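Local atomic coordinates of trichothecene 15-O-acetyltransferase TRI3 (Fusarium sporotrichioides, PDB entry 3FOT), a protein that catalyses the 15-O-acetylation of trichothecene intermediates such as 15-deacetylcalonectrin, a step in the biosynthesis of Fusarium mycotoxins including T-2 toxin. Residues Leu83-Glu88 against Gly199-Leu204; Leu137-Glu142 against Leu276-Ile281; Gly193-Val198 against Arg444-Glu449; Asp466-Gln471 against Thr488-Tyr493. All blocks are in the same frame, centred on the assembly; numbering follows the deposited sequence.

Interaction 1. Residues Leu83-Glu88 against Gly199-Leu204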
# COMPACT_ATOMS: atom_id res chain seq x y z
N LEU A 83 11.51 -16.67 -8.85
CA LEU A 83 12.91 -17.00 -8.52
C LEU A 83 13.88 -15.89 -8.94
O LEU A 83 14.74 -15.48 -8.15
CB LEU A 83 13.32 -18.35 -9.13
CG LEU A 83 12.65 -19.57 -8.51
CD1 LEU A 83 12.77 -20.78 -9.42
CD2 LEU A 83 13.23 -19.85 -7.10
N ASP A 84 13.74 -15.39 -10.17
CA ASP A 84 14.56 -14.28 -10.63
C ASP A 84 14.33 -13.07 -9.73
O ASP A 84 15.28 -12.37 -9.38
CB ASP A 84 14.20 -13.87 -12.07
CG ASP A 84 14.57 -14.93 -13.09
OD1 ASP A 84 15.42 -15.81 -12.77
OD2 ASP A 84 14.02 -14.84 -14.23
N ALA A 85 13.07 -12.85 -9.35
CA ALA A 85 12.70 -11.68 -8.57
C ALA A 85 13.27 -11.77 -7.16
O ALA A 85 13.67 -10.75 -6.58
CB ALA A 85 11.20 -11.51 -8.54
N ARG A 86 13.33 -12.98 -6.62
CA ARG A 86 13.89 -13.22 -5.29
C ARG A 86 15.37 -12.84 -5.29
O ARG A 86 15.86 -12.23 -4.34
CB ARG A 86 13.74 -14.69 -4.85
CG ARG A 86 14.39 -14.93 -3.46
CD ARG A 86 14.08 -16.27 -2.90
NE ARG A 86 14.74 -16.50 -1.61
CZ ARG A 86 14.40 -17.45 -0.74
NH1 ARG A 86 13.38 -18.27 -0.98
NH2 ARG A 86 15.09 -17.56 0.41
N PHE A 87 16.06 -13.18 -6.38
CA PHE A 87 17.44 -12.77 -6.56
C PHE A 87 17.62 -11.26 -6.60
O PHE A 87 18.48 -10.72 -5.91
CB PHE A 87 18.09 -13.42 -7.78
CG PHE A 87 19.58 -13.31 -7.77
CD1 PHE A 87 20.34 -14.26 -7.09
CD2 PHE A 87 20.21 -12.22 -8.37
CE1 PHE A 87 21.74 -14.14 -7.04
CE2 PHE A 87 21.62 -12.10 -8.32
CZ PHE A 87 22.36 -13.07 -7.65
N GLU A 88 16.78 -10.57 -7.37
CA GLU A 88 16.83 -9.12 -7.45
C GLU A 88 16.42 -8.43 -6.15
O GLU A 88 17.05 -7.43 -5.74
CB GLU A 88 15.89 -8.63 -8.55
CG GLU A 88 16.29 -9.04 -9.97
CD GLU A 88 15.52 -8.25 -11.03
OE1 GLU A 88 14.69 -7.38 -10.66
OE2 GLU A 88 15.78 -8.45 -12.23
N GLY A 199 5.49 -5.12 -10.65
CA GLY A 199 6.05 -4.66 -11.94
C GLY A 199 7.22 -5.53 -12.38
O GLY A 199 7.35 -5.89 -13.58
N ASP A 200 8.09 -5.83 -11.43
CA ASP A 200 9.27 -6.68 -11.70
C ASP A 200 8.85 -8.06 -12.18
O ASP A 200 9.41 -8.58 -13.13
CB ASP A 200 10.13 -6.82 -10.43
CG ASP A 200 10.79 -5.50 -10.01
OD1 ASP A 200 10.99 -4.62 -10.87
OD2 ASP A 200 11.07 -5.33 -8.82
N LEU A 201 7.88 -8.68 -11.49
CA LEU A 201 7.35 -9.98 -11.93
C LEU A 201 6.79 -9.91 -13.34
O LEU A 201 7.01 -10.83 -14.14
CB LEU A 201 6.26 -10.48 -10.96
CG LEU A 201 6.76 -10.90 -9.57
CD1 LEU A 201 5.55 -11.21 -8.68
CD2 LEU A 201 7.71 -12.13 -9.69
N PHE A 202 6.06 -8.85 -13.67
CA PHE A 202 5.50 -8.71 -15.03
C PHE A 202 6.58 -8.54 -16.09
O PHE A 202 6.44 -9.06 -17.21
CB PHE A 202 4.46 -7.56 -15.11
CG PHE A 202 3.15 -7.86 -14.41
CD1 PHE A 202 2.89 -9.11 -13.82
CD2 PHE A 202 2.15 -6.89 -14.38
CE1 PHE A 202 1.65 -9.38 -13.20
CE2 PHE A 202 0.91 -7.15 -13.75
CZ PHE A 202 0.66 -8.40 -13.17
N ARG A 203 7.67 -7.87 -15.73
CA ARG A 203 8.85 -7.82 -16.61
C ARG A 203 9.50 -9.21 -16.75
O ARG A 203 9.66 -9.73 -17.85
CB ARG A 203 9.86 -6.82 -16.07
CG ARG A 203 11.27 -7.02 -16.64
CD ARG A 203 12.18 -5.92 -16.10
NE ARG A 203 12.21 -5.75 -14.63
CZ ARG A 203 13.06 -6.36 -13.80
NH1 ARG A 203 13.02 -6.09 -12.50
NH2 ARG A 203 13.99 -7.21 -14.27
N LEU A 204 9.83 -9.81 -15.62
CA LEU A 204 10.60 -11.06 -15.56
C LEU A 204 9.87 -12.23 -16.20
O LEU A 204 10.49 -13.06 -16.88
CB LEU A 204 11.01 -11.38 -14.13
CG LEU A 204 12.04 -10.41 -13.53
CD1 LEU A 204 12.06 -10.51 -12.02
CD2 LEU A 204 13.45 -10.66 -14.15
O HOH W 1 13.42 -13.14 -16.31
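A two-pronged salt bridge from Glu-88 to Arg-203, set beside a small leucine-alanine core, joins helix 71-88 to helix 191-205 on the outer part of the chain. The axes of the two segments come within 9.7 Å of each other, and their directions differ by 129°. Ala-85 suits the crossing because its small methyl group can meet two leucines at once: its CB lies 3.7 Å from Leu-201 CD2, while the fork of Leu-204 closes in from the next turn. Leu-204 CD1 sits over the backbone of Ala-85, whereas its CD2 lies against Asp-84 CB and the Glu-88 carboxylate. Beside this apolar patch lies the salt bridge. Glu-88, extended beyond CG, meets Arg-203 end-on, with NH1 to OE1 at 2.8 Å and NH2 to OE2 at 3.0 Å. Both carboxylate oxygens use their syn lone pairs, and the two flat groups are within 10° of coplanar. Arg-203 folds at chi3 (54°), which turns its guanidinium back along its own helix, and NH1 also reaches Asp-200 OD1 at 3.0 Å, this time from above the carboxylate plane. Asp-200 OD2 is taken by Tyr-354. A water donates to Asp-84 OD2 at 2.8 Å and to Leu-204 O, and Asp-84 OD2 is also bonded by Tyr-208. A single arginine thus serves two neighbouring acids, and its charge probably offsets their mutual repulsion and helps keep both ionised. The two nearly straight bonds restrain the rotation of both planar groups.

Interaction 2. Residues Leu137-Glu142 against Leu276-Ile281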
# COMPACT_ATOMS: atom_id res chain seq x y z
N LEU A 137 -11.92 -13.34 -4.41
CA LEU A 137 -11.02 -14.23 -3.68
C LEU A 137 -10.48 -13.58 -2.41
O LEU A 137 -10.35 -14.24 -1.37
CB LEU A 137 -9.88 -14.67 -4.59
CG LEU A 137 -8.86 -15.61 -3.96
CD1 LEU A 137 -9.53 -16.88 -3.42
CD2 LEU A 137 -7.76 -15.91 -5.01
N TRP A 138 -10.18 -12.29 -2.46
CA TRP A 138 -9.78 -11.58 -1.25
C TRP A 138 -10.86 -11.77 -0.17
O TRP A 138 -10.57 -12.13 0.98
CB TRP A 138 -9.59 -10.09 -1.59
CG TRP A 138 -9.40 -9.22 -0.36
CD1 TRP A 138 -8.43 -9.33 0.56
CD2 TRP A 138 -10.23 -8.13 0.05
NE1 TRP A 138 -8.59 -8.37 1.55
CE2 TRP A 138 -9.70 -7.63 1.26
CE3 TRP A 138 -11.38 -7.54 -0.48
CZ2 TRP A 138 -10.25 -6.54 1.93
CZ3 TRP A 138 -11.94 -6.46 0.19
CH2 TRP A 138 -11.38 -5.97 1.39
N SER A 139 -12.11 -11.51 -0.56
CA SER A 139 -13.25 -11.65 0.34
C SER A 139 -13.27 -13.05 0.95
O SER A 139 -13.44 -13.22 2.16
CB SER A 139 -14.56 -11.37 -0.40
OG SER A 139 -14.66 -9.99 -0.74
N GLU A 140 -13.08 -14.06 0.10
CA GLU A 140 -13.16 -15.44 0.53
C GLU A 140 -12.02 -15.76 1.49
O GLU A 140 -12.22 -16.46 2.49
CB GLU A 140 -13.12 -16.33 -0.71
CG GLU A 140 -12.94 -17.77 -0.40
CD GLU A 140 -12.68 -18.57 -1.65
OE1 GLU A 140 -11.90 -19.55 -1.56
OE2 GLU A 140 -13.24 -18.21 -2.71
N MET A 141 -10.83 -15.23 1.20
CA MET A 141 -9.66 -15.49 2.01
C MET A 141 -9.80 -14.84 3.38
O MET A 141 -9.46 -15.44 4.43
CB MET A 141 -8.40 -15.00 1.30
CG MET A 141 -8.00 -15.88 0.14
SD MET A 141 -6.60 -15.13 -0.76
CE MET A 141 -5.29 -15.23 0.44
N GLU A 142 -10.36 -13.64 3.39
CA GLU A 142 -10.56 -12.94 4.65
C GLU A 142 -11.66 -13.60 5.48
O GLU A 142 -11.52 -13.74 6.70
CB GLU A 142 -10.81 -11.46 4.41
CG GLU A 142 -9.53 -10.76 3.96
CD GLU A 142 -8.39 -10.89 4.97
OE1 GLU A 142 -8.66 -10.88 6.20
OE2 GLU A 142 -7.23 -11.04 4.56
N LEU A 276 -14.87 -8.26 9.70
CA LEU A 276 -14.07 -8.49 8.50
C LEU A 276 -13.73 -7.22 7.74
O LEU A 276 -14.56 -6.32 7.68
CB LEU A 276 -14.81 -9.45 7.57
CG LEU A 276 -15.00 -10.87 8.14
CD1 LEU A 276 -15.96 -11.72 7.33
CD2 LEU A 276 -13.66 -11.54 8.21
N PRO A 277 -12.51 -7.15 7.14
CA PRO A 277 -12.21 -6.00 6.27
C PRO A 277 -13.05 -6.05 5.02
O PRO A 277 -13.27 -7.14 4.45
CB PRO A 277 -10.72 -6.17 5.94
CG PRO A 277 -10.46 -7.61 6.09
CD PRO A 277 -11.37 -8.09 7.20
N ARG A 278 -13.54 -4.89 4.58
CA ARG A 278 -14.32 -4.82 3.37
C ARG A 278 -13.89 -3.62 2.58
O ARG A 278 -13.18 -2.75 3.09
CB ARG A 278 -15.82 -4.72 3.66
CG ARG A 278 -16.41 -5.88 4.44
CD ARG A 278 -16.30 -7.20 3.70
NE ARG A 278 -17.05 -8.26 4.38
CZ ARG A 278 -17.16 -9.51 3.94
NH1 ARG A 278 -16.55 -9.90 2.83
NH2 ARG A 278 -17.89 -10.39 4.62
N CYS A 279 -14.29 -3.56 1.32
CA CYS A 279 -13.87 -2.51 0.41
C CYS A 279 -15.04 -1.98 -0.43
O CYS A 279 -15.84 -2.77 -0.87
CB CYS A 279 -12.76 -3.07 -0.49
SG CYS A 279 -11.88 -1.85 -1.46
N VAL A 280 -15.09 -0.67 -0.69
CA VAL A 280 -16.03 -0.10 -1.65
C VAL A 280 -15.18 0.68 -2.62
O VAL A 280 -14.35 1.48 -2.21
CB VAL A 280 -17.08 0.81 -0.99
CG1 VAL A 280 -17.99 1.41 -2.07
CG2 VAL A 280 -17.93 0.02 -0.01
N ILE A 281 -15.36 0.44 -3.92
CA ILE A 281 -14.51 1.04 -4.96
C ILE A 281 -15.34 1.91 -5.91
O ILE A 281 -16.43 1.52 -6.33
CB ILE A 281 -13.81 -0.07 -5.79
CG1 ILE A 281 -12.81 -0.86 -4.93
CG2 ILE A 281 -13.13 0.53 -7.00
CD1 ILE A 281 -12.25 -2.10 -5.59
O HOH W 2 -14.89 -8.42 1.09
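Trp-138 reaches from helix 134-147 to the start of strand 277-283 and meets its backbone rim-first. With CG anti to the backbone nitrogen (chi1 171°), the indole extends across the gap. Its CH2 comes 3.6 Å from Arg-278 C near the ring plane, and CZ3 lies 3.6 Å from Cys-279 CB at an oblique slant. The indole nitrogen is held by Asn-470. One turn on, the Glu-142 side chain crosses Pro-277 at about a right angle, bringing OE1 3.7 Å from Pro-277 CG. Proline suits this place as a rigid apolar plate beside a carboxylate that Tyr-54, Asn-470 and Arg-145 bind. Leu-276 CD2 touches Glu-142 O at 3.4 Å. Arg-278 starts out pointing away, yet a kink at chi2 (-62°) swings its guanidinium back to the helix, where NH1 gives a 2.8 Å bond to a water beside Ser-139 OG. NH1 also pairs with Glu-143, and NE with Asp-495. The helix is thus wedged between two sheets: Leu-137 and Met-141 rest on strand 158-163, while strand 277-283 pairs with strand 486-494 and turns Val-280 to helix 500-516.

Interaction 3. Residues Gly193-Val198 against Arg444-Glu449; sequences GCRKFV and RFIPHE
Arg-195 is the first residue of the helix segment 193-198 to meet the loop, and it does so with its CB and its guanidinium. CB lies near Phe-445 CB, and farther out the guanidinium presents a face to Phe-445 CE2, which is 3.8 Å from Arg-195 CZ. The two planes are 69° apart, so the groups do not stack in parallel. The bend at chi3 (-76°) lets the arginine give NH1 to Asp-439 O and NE to Gly-191 O, and Phe-467 adds a cation-pi contact. Arg-195 O packs 3.4 Å from Ile-446 CG1. Lys-196 follows: its CG lies 3.5 Å from Phe-445 CD1, and NZ goes on to Ser-351 O. The ring has Arg-444 CB over one face, with Arg-195 and Lys-196 approaching obliquely from the other side; an aromatic residue suits a place among the aliphatic and cationic parts of three such chains. A water lies 2.8 Å from Lys-196 O and from Phe-445 O. Val-198 ends the contact, its CG1 4.0 Å from Ile-446 CD1. The helix follows Asp-190, probably the aspartate of the family's HxxxD motif, and the loop leads from strand 435-441 of the four-stranded sheet to strand 449-452 of the six-stranded one. This passage is consistent with the two-domain BAHD fold, in which the C-terminal half contributes strands to the N-terminal sheet.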
# COMPACT_ATOMS: atom_id res chain seq x y z
N GLY A 193 6.87 -0.42 -2.60
CA GLY A 193 7.77 -1.52 -2.79
C GLY A 193 7.03 -2.73 -3.35
O GLY A 193 7.54 -3.46 -4.22
N CYS A 194 5.81 -2.95 -2.86
CA CYS A 194 5.03 -4.11 -3.27
C CYS A 194 4.60 -3.94 -4.73
O CYS A 194 4.73 -4.86 -5.54
CB CYS A 194 3.81 -4.31 -2.36
SG CYS A 194 3.14 -5.97 -2.50
N ARG A 195 4.12 -2.76 -5.10
CA ARG A 195 3.78 -2.53 -6.52
C ARG A 195 5.00 -2.60 -7.44
O ARG A 195 4.89 -3.13 -8.55
CB ARG A 195 3.05 -1.21 -6.70
CG ARG A 195 1.65 -1.30 -6.11
CD ARG A 195 0.94 0.01 -6.20
NE ARG A 195 1.42 0.96 -5.20
CZ ARG A 195 1.21 2.27 -5.26
NH1 ARG A 195 0.54 2.78 -6.29
NH2 ARG A 195 1.70 3.06 -4.31
N LYS A 196 6.14 -2.07 -7.00
CA LYS A 196 7.37 -2.18 -7.79
C LYS A 196 7.67 -3.67 -8.03
O LYS A 196 8.04 -4.08 -9.11
CB LYS A 196 8.56 -1.54 -7.07
CG LYS A 196 8.55 0.01 -7.16
CD LYS A 196 9.59 0.68 -6.24
CE LYS A 196 11.03 0.40 -6.68
NZ LYS A 196 11.42 1.01 -8.00
N PHE A 197 7.47 -4.48 -7.00
CA PHE A 197 7.77 -5.91 -7.13
C PHE A 197 6.79 -6.61 -8.10
O PHE A 197 7.21 -7.47 -8.88
CB PHE A 197 7.76 -6.57 -5.75
CG PHE A 197 8.29 -7.98 -5.78
CD1 PHE A 197 9.66 -8.22 -5.72
CD2 PHE A 197 7.40 -9.05 -5.88
CE1 PHE A 197 10.16 -9.54 -5.77
CE2 PHE A 197 7.87 -10.35 -5.89
CZ PHE A 197 9.25 -10.61 -5.83
N VAL A 198 5.52 -6.24 -8.07
CA VAL A 198 4.54 -6.74 -9.07
C VAL A 198 5.06 -6.37 -10.49
O VAL A 198 5.08 -7.21 -11.39
CB VAL A 198 3.15 -6.15 -8.82
CG1 VAL A 198 2.19 -6.45 -9.97
CG2 VAL A 198 2.58 -6.72 -7.49
N ARG A 444 4.07 4.32 -12.63
CA ARG A 444 5.38 4.45 -12.04
C ARG A 444 6.00 3.09 -11.78
O ARG A 444 7.21 2.96 -11.80
CB ARG A 444 5.32 5.26 -10.73
CG ARG A 444 4.85 6.69 -10.88
CD ARG A 444 5.02 7.44 -9.55
NE ARG A 444 3.99 7.01 -8.60
CZ ARG A 444 4.06 7.13 -7.28
NH1 ARG A 444 5.14 7.64 -6.69
NH2 ARG A 444 3.05 6.69 -6.55
N PHE A 445 5.16 2.09 -11.52
CA PHE A 445 5.64 0.82 -10.99
C PHE A 445 5.31 -0.43 -11.80
O PHE A 445 6.05 -1.41 -11.72
CB PHE A 445 5.05 0.62 -9.59
CG PHE A 445 5.18 1.83 -8.72
CD1 PHE A 445 6.43 2.41 -8.50
CD2 PHE A 445 4.06 2.40 -8.13
CE1 PHE A 445 6.56 3.53 -7.70
CE2 PHE A 445 4.18 3.54 -7.31
CZ PHE A 445 5.45 4.09 -7.10
N ILE A 446 4.20 -0.41 -12.52
CA ILE A 446 3.66 -1.64 -13.16
C ILE A 446 3.46 -1.34 -14.65
O ILE A 446 2.91 -0.30 -14.99
CB ILE A 446 2.33 -2.06 -12.50
CG1 ILE A 446 2.60 -2.43 -11.03
CG2 ILE A 446 1.65 -3.22 -13.24
CD1 ILE A 446 1.34 -2.56 -10.18
N PRO A 447 3.89 -2.26 -15.53
CA PRO A 447 3.72 -1.98 -16.95
C PRO A 447 2.29 -2.18 -17.47
O PRO A 447 1.51 -2.95 -16.90
CB PRO A 447 4.65 -2.99 -17.62
CG PRO A 447 4.72 -4.15 -16.67
CD PRO A 447 4.55 -3.56 -15.28
N HIS A 448 1.96 -1.51 -18.57
CA HIS A 448 0.64 -1.73 -19.18
C HIS A 448 0.45 -3.13 -19.77
O HIS A 448 -0.70 -3.61 -19.91
CB HIS A 448 0.40 -0.74 -20.30
CG HIS A 448 -0.01 0.62 -19.84
ND1 HIS A 448 -0.17 1.67 -20.72
CD2 HIS A 448 -0.28 1.11 -18.61
CE1 HIS A 448 -0.57 2.74 -20.05
NE2 HIS A 448 -0.62 2.43 -18.77
N GLU A 449 1.55 -3.77 -20.16
CA GLU A 449 1.47 -5.11 -20.74
C GLU A 449 2.56 -6.02 -20.23
O GLU A 449 3.66 -5.57 -19.82
CB GLU A 449 1.55 -5.09 -22.29
CG GLU A 449 0.56 -4.18 -23.01
CD GLU A 449 1.07 -2.77 -23.23
OE1 GLU A 449 2.28 -2.50 -23.07
OE2 GLU A 449 0.24 -1.91 -23.60
O HOH W 3 8.73 -2.12 -11.06

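Interaction 4. Residues Asp466-Gln471 against Thr488-Tyr493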
# COMPACT_ATOMS: atom_id res chain seq x y z
N ASP A 466 -6.29 -2.85 -8.54
CA ASP A 466 -6.89 -2.39 -7.28
C ASP A 466 -6.00 -2.76 -6.11
O ASP A 466 -5.63 -3.90 -5.95
CB ASP A 466 -8.29 -2.97 -7.12
CG ASP A 466 -9.24 -2.45 -8.15
OD1 ASP A 466 -9.52 -1.22 -8.09
OD2 ASP A 466 -9.68 -3.24 -9.02
N PHE A 467 -5.68 -1.78 -5.28
CA PHE A 467 -4.74 -1.96 -4.20
C PHE A 467 -5.52 -1.86 -2.90
O PHE A 467 -6.15 -0.83 -2.61
CB PHE A 467 -3.64 -0.90 -4.28
CG PHE A 467 -2.64 -0.97 -3.18
CD1 PHE A 467 -1.51 -1.76 -3.29
CD2 PHE A 467 -2.83 -0.24 -2.01
CE1 PHE A 467 -0.59 -1.82 -2.27
CE2 PHE A 467 -1.89 -0.31 -0.99
CZ PHE A 467 -0.79 -1.10 -1.12
N VAL A 468 -5.54 -2.95 -2.15
CA VAL A 468 -6.25 -2.99 -0.87
C VAL A 468 -5.30 -3.30 0.29
O VAL A 468 -4.35 -4.08 0.15
CB VAL A 468 -7.49 -3.95 -0.91
CG1 VAL A 468 -8.41 -3.61 -2.10
CG2 VAL A 468 -7.07 -5.38 -0.99
N VAL A 469 -5.54 -2.66 1.44
CA VAL A 469 -4.82 -2.97 2.67
C VAL A 469 -5.89 -3.30 3.68
O VAL A 469 -6.84 -2.52 3.83
CB VAL A 469 -4.01 -1.78 3.19
CG1 VAL A 469 -3.28 -2.16 4.47
CG2 VAL A 469 -3.01 -1.34 2.13
N ASN A 470 -5.77 -4.46 4.35
CA ASN A 470 -6.80 -4.89 5.29
C ASN A 470 -6.99 -3.80 6.35
O ASN A 470 -6.04 -3.15 6.74
CB ASN A 470 -6.41 -6.18 6.00
CG ASN A 470 -6.64 -7.43 5.15
OD1 ASN A 470 -7.33 -7.39 4.12
ND2 ASN A 470 -6.08 -8.54 5.59
N GLN A 471 -8.23 -3.63 6.80
CA GLN A 471 -8.55 -2.62 7.81
C GLN A 471 -9.24 -3.29 9.01
O GLN A 471 -10.33 -3.86 8.87
CB GLN A 471 -9.45 -1.52 7.23
CG GLN A 471 -10.05 -0.55 8.28
CD GLN A 471 -9.00 0.34 8.95
OE1 GLN A 471 -8.06 -0.15 9.57
NE2 GLN A 471 -9.19 1.66 8.85
N THR A 488 -9.03 5.81 -9.34
CA THR A 488 -9.91 4.98 -8.55
C THR A 488 -9.85 5.39 -7.08
O THR A 488 -8.75 5.55 -6.54
CB THR A 488 -9.45 3.52 -8.66
OG1 THR A 488 -9.66 3.08 -10.01
CG2 THR A 488 -10.25 2.65 -7.70
N LEU A 489 -11.01 5.58 -6.46
CA LEU A 489 -11.07 5.76 -5.01
C LEU A 489 -11.59 4.49 -4.42
O LEU A 489 -12.59 3.93 -4.87
CB LEU A 489 -11.98 6.93 -4.60
CG LEU A 489 -11.44 8.35 -4.78
CD1 LEU A 489 -11.67 8.74 -6.21
CD2 LEU A 489 -12.20 9.33 -3.85
N ASN A 490 -10.89 4.02 -3.39
CA ASN A 490 -11.26 2.83 -2.63
C ASN A 490 -11.42 3.23 -1.16
O ASN A 490 -10.57 3.95 -0.64
CB ASN A 490 -10.14 1.80 -2.77
CG ASN A 490 -10.56 0.37 -2.42
OD1 ASN A 490 -11.57 0.13 -1.76
ND2 ASN A 490 -9.75 -0.59 -2.85
N ILE A 491 -12.49 2.78 -0.52
CA ILE A 491 -12.58 2.95 0.92
C ILE A 491 -12.56 1.56 1.53
O ILE A 491 -13.40 0.71 1.22
CB ILE A 491 -13.84 3.69 1.38
CG1 ILE A 491 -13.95 5.06 0.71
CG2 ILE A 491 -13.80 3.85 2.93
CD1 ILE A 491 -15.14 5.93 1.23
N ILE A 492 -11.57 1.34 2.39
CA ILE A 492 -11.51 0.09 3.12
C ILE A 492 -12.00 0.37 4.53
O ILE A 492 -11.70 1.43 5.11
CB ILE A 492 -10.11 -0.52 3.14
CG1 ILE A 492 -9.55 -0.65 1.72
CG2 ILE A 492 -10.12 -1.89 3.76
CD1 ILE A 492 -8.52 0.35 1.43
N TYR A 493 -12.79 -0.55 5.04
CA TYR A 493 -13.40 -0.37 6.34
C TYR A 493 -13.57 -1.73 6.95
O TYR A 493 -13.39 -2.75 6.27
CB TYR A 493 -14.74 0.35 6.20
CG TYR A 493 -15.84 -0.42 5.52
CD1 TYR A 493 -16.87 -0.98 6.26
CD2 TYR A 493 -15.86 -0.57 4.12
CE1 TYR A 493 -17.89 -1.66 5.64
CE2 TYR A 493 -16.88 -1.24 3.50
CZ TYR A 493 -17.90 -1.79 4.27
OH TYR A 493 -18.92 -2.48 3.67
O HOH W 4 -9.56 0.25 -10.35
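Gln-471 and Ile-492 close the tight end of a seam between the two mixed sheets of this BAHD-type acyltransferase fold. Strand 457-469 belongs to the six-stranded sheet and strand 486-494 to the four-stranded one. They run in nearly the same direction, 22° apart, but at 8.0 Å between short axes they are not paired partners in one sheet, and side chains fill the space between them. The gap narrows along the chain: the alpha carbons of Gln-471 and Tyr-493 are 5.5 Å apart, against 8.1 Å for those of Asp-466 and Thr-488. At the narrow end Ile-492 fits because its beta-branch fills the gap: CG2, anti to the backbone nitrogen, presses on Val-469 O at 3.3 Å and on Gln-471 CB at 3.6 Å. Gln-471 starts out extended (chi1 170°) and then bends at chi2 (68°), laying CG 3.9 Å from Tyr-493 CA. Its amide is held by the loop that follows, OE1 by Leu-473 N and NE2 by Tyr-475 O, while its backbone O takes the Asn-494 side chain. Val-469 N is buried in this contact and has no hydrogen-bond partner in the model. The other end is looser and wetter. Asp-466 and Thr-488, both partly exposed, cross at about a right angle and barely touch through Thr-488 CG2. Their polar groups suit a place where water bridges the wide gap: the water donates to Asp-466 OD1 at 2.7 Å and also hydrogen-bonds Thr-488 OG1.

Interactions 1 and 3 both use helix 191-205 and have centres about 11 Å apart; Ala-85 CB meets Phe-197 CZ at 3.5 Å, and Phe-202 packs on Ile-446 and Pro-447. Interactions 2 and 4, with centres about 9 Å apart, share the four-stranded sheet, where Arg-278 N probably bonds to Tyr-493 O at 2.7 Å. Asn-470 ties them further through Trp-138 and Glu-142. The two pairs are linked through Arg-195 and Phe-467, where interactions 3 and 4 touch, although their centres lie about 17 Å apart. All four contacts lie away from His-414, which binds 15-deacetylcalonectrin. Interactions 2 and 4 reach the four-stranded sheet and interaction 3 the loop leaving it, while interaction 1 joins two helices.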